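Putative cell wall hydrolase phosphatase-associated protein (Clostridioides difficile, PDB 7CFL) probably cleaves peptide bonds of the bacterial cell wall as an autolysin, through the cysteine-peptidase catalytic domain of the NlpC/P60 (C40) family that this chain represents. Local coordinates at residues D80-D85 with G98-N103. Residues are numbered along the deposited sequence; the frame is centred on the assembly and turned at random.
Sequences DLVFFD and GIYIGN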
loop_
_atom_site.group_PDB
_atom_site.type_symbol
_atom_site.label_atom_id
_atom_site.label_comp_id
_atom_site.label_asym_id
_atom_site.label_seq_id
_atom_site.Cartn_x
_atom_site.Cartn_y
_atom_site.Cartn_z
ATOM N N ASP A 80 4.846 -3.174 6.574
ATOM C CA ASP A 80 4.781 -1.701 6.669
ATOM C C ASP A 80 3.980 -1.154 5.485
ATOM O O ASP A 80 4.056 -1.689 4.419
ATOM C CB ASP A 80 6.176 -1.060 6.722
ATOM C CG ASP A 80 6.948 -1.393 7.969
ATOM O OD1 ASP A 80 6.310 -1.778 8.980
ATOM O OD2 ASP A 80 8.188 -1.168 7.925
ATOM N N LEU A 81 3.254 -0.078 5.699
ATOM C CA LEU A 81 2.587 0.680 4.633
ATOM C C LEU A 81 3.565 1.709 4.088
ATOM O O LEU A 81 4.228 2.390 4.901
ATOM C CB LEU A 81 1.313 1.334 5.189
ATOM C CG LEU A 81 0.281 0.360 5.736
ATOM C CD1 LEU A 81 -0.940 1.088 6.261
ATOM C CD2 LEU A 81 -0.129 -0.649 4.686
ATOM N N VAL A 82 3.640 1.827 2.760
ATOM C CA VAL A 82 4.537 2.808 2.095
ATOM C C VAL A 82 3.653 3.762 1.302
ATOM O O VAL A 82 2.678 3.286 0.687
ATOM C CB VAL A 82 5.598 2.109 1.224
ATOM C CG1 VAL A 82 6.705 1.516 2.088
ATOM C CG2 VAL A 82 4.982 1.103 0.254
ATOM N N PHE A 83 3.919 5.056 1.368
ATOM C CA PHE A 83 3.043 6.134 0.825
ATOM C C PHE A 83 3.783 6.944 -0.259
ATOM O O PHE A 83 4.985 7.247 -0.202
ATOM C CB PHE A 83 2.549 7.033 1.957
ATOM C CG PHE A 83 1.786 6.280 3.006
ATOM C CD1 PHE A 83 0.454 5.941 2.743
ATOM C CD2 PHE A 83 2.377 5.740 4.142
ATOM C CE1 PHE A 83 -0.271 5.182 3.642
ATOM C CE2 PHE A 83 1.641 4.985 5.047
ATOM C CZ PHE A 83 0.319 4.679 4.776
ATOM N N PHE A 84 3.049 7.380 -1.269
ATOM C CA PHE A 84 3.563 8.126 -2.440
ATOM C C PHE A 84 2.649 9.294 -2.780
ATOM O O PHE A 84 1.448 9.251 -2.463
ATOM C CB PHE A 84 3.723 7.209 -3.646
ATOM C CG PHE A 84 4.486 5.951 -3.340
ATOM C CD1 PHE A 84 5.855 5.870 -3.569
ATOM C CD2 PHE A 84 3.847 4.892 -2.719
ATOM C CE1 PHE A 84 6.532 4.700 -3.267
ATOM C CE2 PHE A 84 4.528 3.732 -2.415
ATOM C CZ PHE A 84 5.875 3.647 -2.670
ATOM N N ASP A 85 3.214 10.303 -3.432
ATOM C CA ASP A 85 2.449 11.452 -3.984
ATOM C C ASP A 85 2.229 11.245 -5.496
ATOM O O ASP A 85 2.611 10.185 -6.023
ATOM C CB ASP A 85 3.127 12.776 -3.601
ATOM C CG ASP A 85 4.536 12.973 -4.123
ATOM O OD1 ASP A 85 5.284 13.751 -3.493
ATOM O OD2 ASP A 85 4.876 12.351 -5.144
ATOM N N GLY A 98 0.957 1.239 -0.685
ATOM C CA GLY A 98 1.233 -0.184 -0.896
ATOM C C GLY A 98 1.683 -0.815 0.397
ATOM O O GLY A 98 1.938 -0.070 1.379
ATOM N N ILE A 99 1.754 -2.136 0.414
ATOM C CA ILE A 99 2.224 -2.935 1.576
ATOM C C ILE A 99 3.619 -3.410 1.226
ATOM O O ILE A 99 3.801 -4.089 0.227
ATOM C CB ILE A 99 1.294 -4.122 1.910
ATOM C CG1 ILE A 99 -0.135 -3.651 2.182
ATOM C CG2 ILE A 99 1.853 -4.956 3.047
ATOM C CD1 ILE A 99 -1.155 -4.766 2.286
ATOM N N TYR A 100 4.596 -2.976 2.004
ATOM C CA TYR A 100 5.981 -3.438 1.780
ATOM C C TYR A 100 6.116 -4.952 2.031
ATOM O O TYR A 100 5.626 -5.488 3.078
ATOM C CB TYR A 100 6.903 -2.588 2.640
ATOM C CG TYR A 100 8.354 -2.799 2.295
ATOM C CD1 TYR A 100 8.878 -2.239 1.142
ATOM C CD2 TYR A 100 9.184 -3.612 3.069
ATOM C CE1 TYR A 100 10.230 -2.374 0.814
ATOM C CE2 TYR A 100 10.521 -3.790 2.723
ATOM C CZ TYR A 100 11.032 -3.203 1.579
ATOM O OH TYR A 100 12.340 -3.396 1.208
ATOM N N ILE A 101 6.843 -5.628 1.128
ATOM C CA ILE A 101 7.098 -7.092 1.241
ATOM C C ILE A 101 8.584 -7.314 1.502
ATOM O O ILE A 101 8.931 -7.979 2.523
ATOM C CB ILE A 101 6.432 -7.897 0.090
ATOM C CG1 ILE A 101 6.891 -7.580 -1.334
ATOM C CG2 ILE A 101 4.934 -7.676 0.189
ATOM C CD1 ILE A 101 5.964 -8.157 -2.407
ATOM N N GLY A 102 9.442 -6.693 0.724
ATOM C CA GLY A 102 10.890 -6.767 1.000
ATOM C C GLY A 102 11.649 -6.686 -0.289
ATOM O O GLY A 102 11.012 -6.859 -1.352
ATOM N N ASN A 103 12.951 -6.402 -0.225
ATOM C CA ASN A 103 13.765 -6.287 -1.460
ATOM C C ASN A 103 13.245 -5.125 -2.324
ATOM O O ASN A 103 13.420 -5.209 -3.560
ATOM C CB ASN A 103 13.758 -7.616 -2.221
ATOM C CG ASN A 103 14.448 -8.704 -1.424
ATOM O OD1 ASN A 103 13.815 -9.641 -0.939
ATOM N ND2 ASN A 103 15.748 -8.546 -1.244
#
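Leu-81 and Ile-99 form a non-hydrogen-bonded antiparallel pair and lie side by side on one face of the sheet, both pointing the same way. Each first branch (Leu-81 CG, Ile-99 CG1) is anti to its carbonyl carbon, chi1 -60° and -57°, setting the two chains alongside. Leu-81 CD2 lies 3.9 Å from Ile-99 CG1. On the other face, Val-82 sits opposite Gly-98, a hydrogen-bonded pair. Val-82 CG2 lies over the Gly-98 backbone, 3.5 Å from Gly-98 O, while CG1 turns to Tyr-100 CB at 4.1 Å. The Tyr-100 side chain crosses that of Val-82 at a slant: its ring leads away from strand 81-84, and its OH accepts a hydrogen bond from Gly-104 N.

Three backbone bonds fix this register. Val-82 N donates to Gly-98 O at 2.9 Å and Gly-98 N to Val-82 O at 3.0 Å; Tyr-100 N reaches Asp-80 O at 2.8 Å. Gly-98 O also accepts a CA-H...O contact from Leu-81 CA.

The two strand segments, whose N-to-C directions differ by 126°, well off strictly antiparallel, are the arms of a beta hairpin inside the six-stranded antiparallel sheet of the NlpC/P60 domain. Strand 131-136 flanks 81-84, and Asp-80 OD2 accepts a hydrogen bond from Arg-77 N and forms a salt bridge with Arg-136; strand 105-110 flanks 96-102, its Met-106 touching Val-82. Helix 41-53 packs on the Leu-81/Ile-99 face through Thr-45, Val-48 and Met-49.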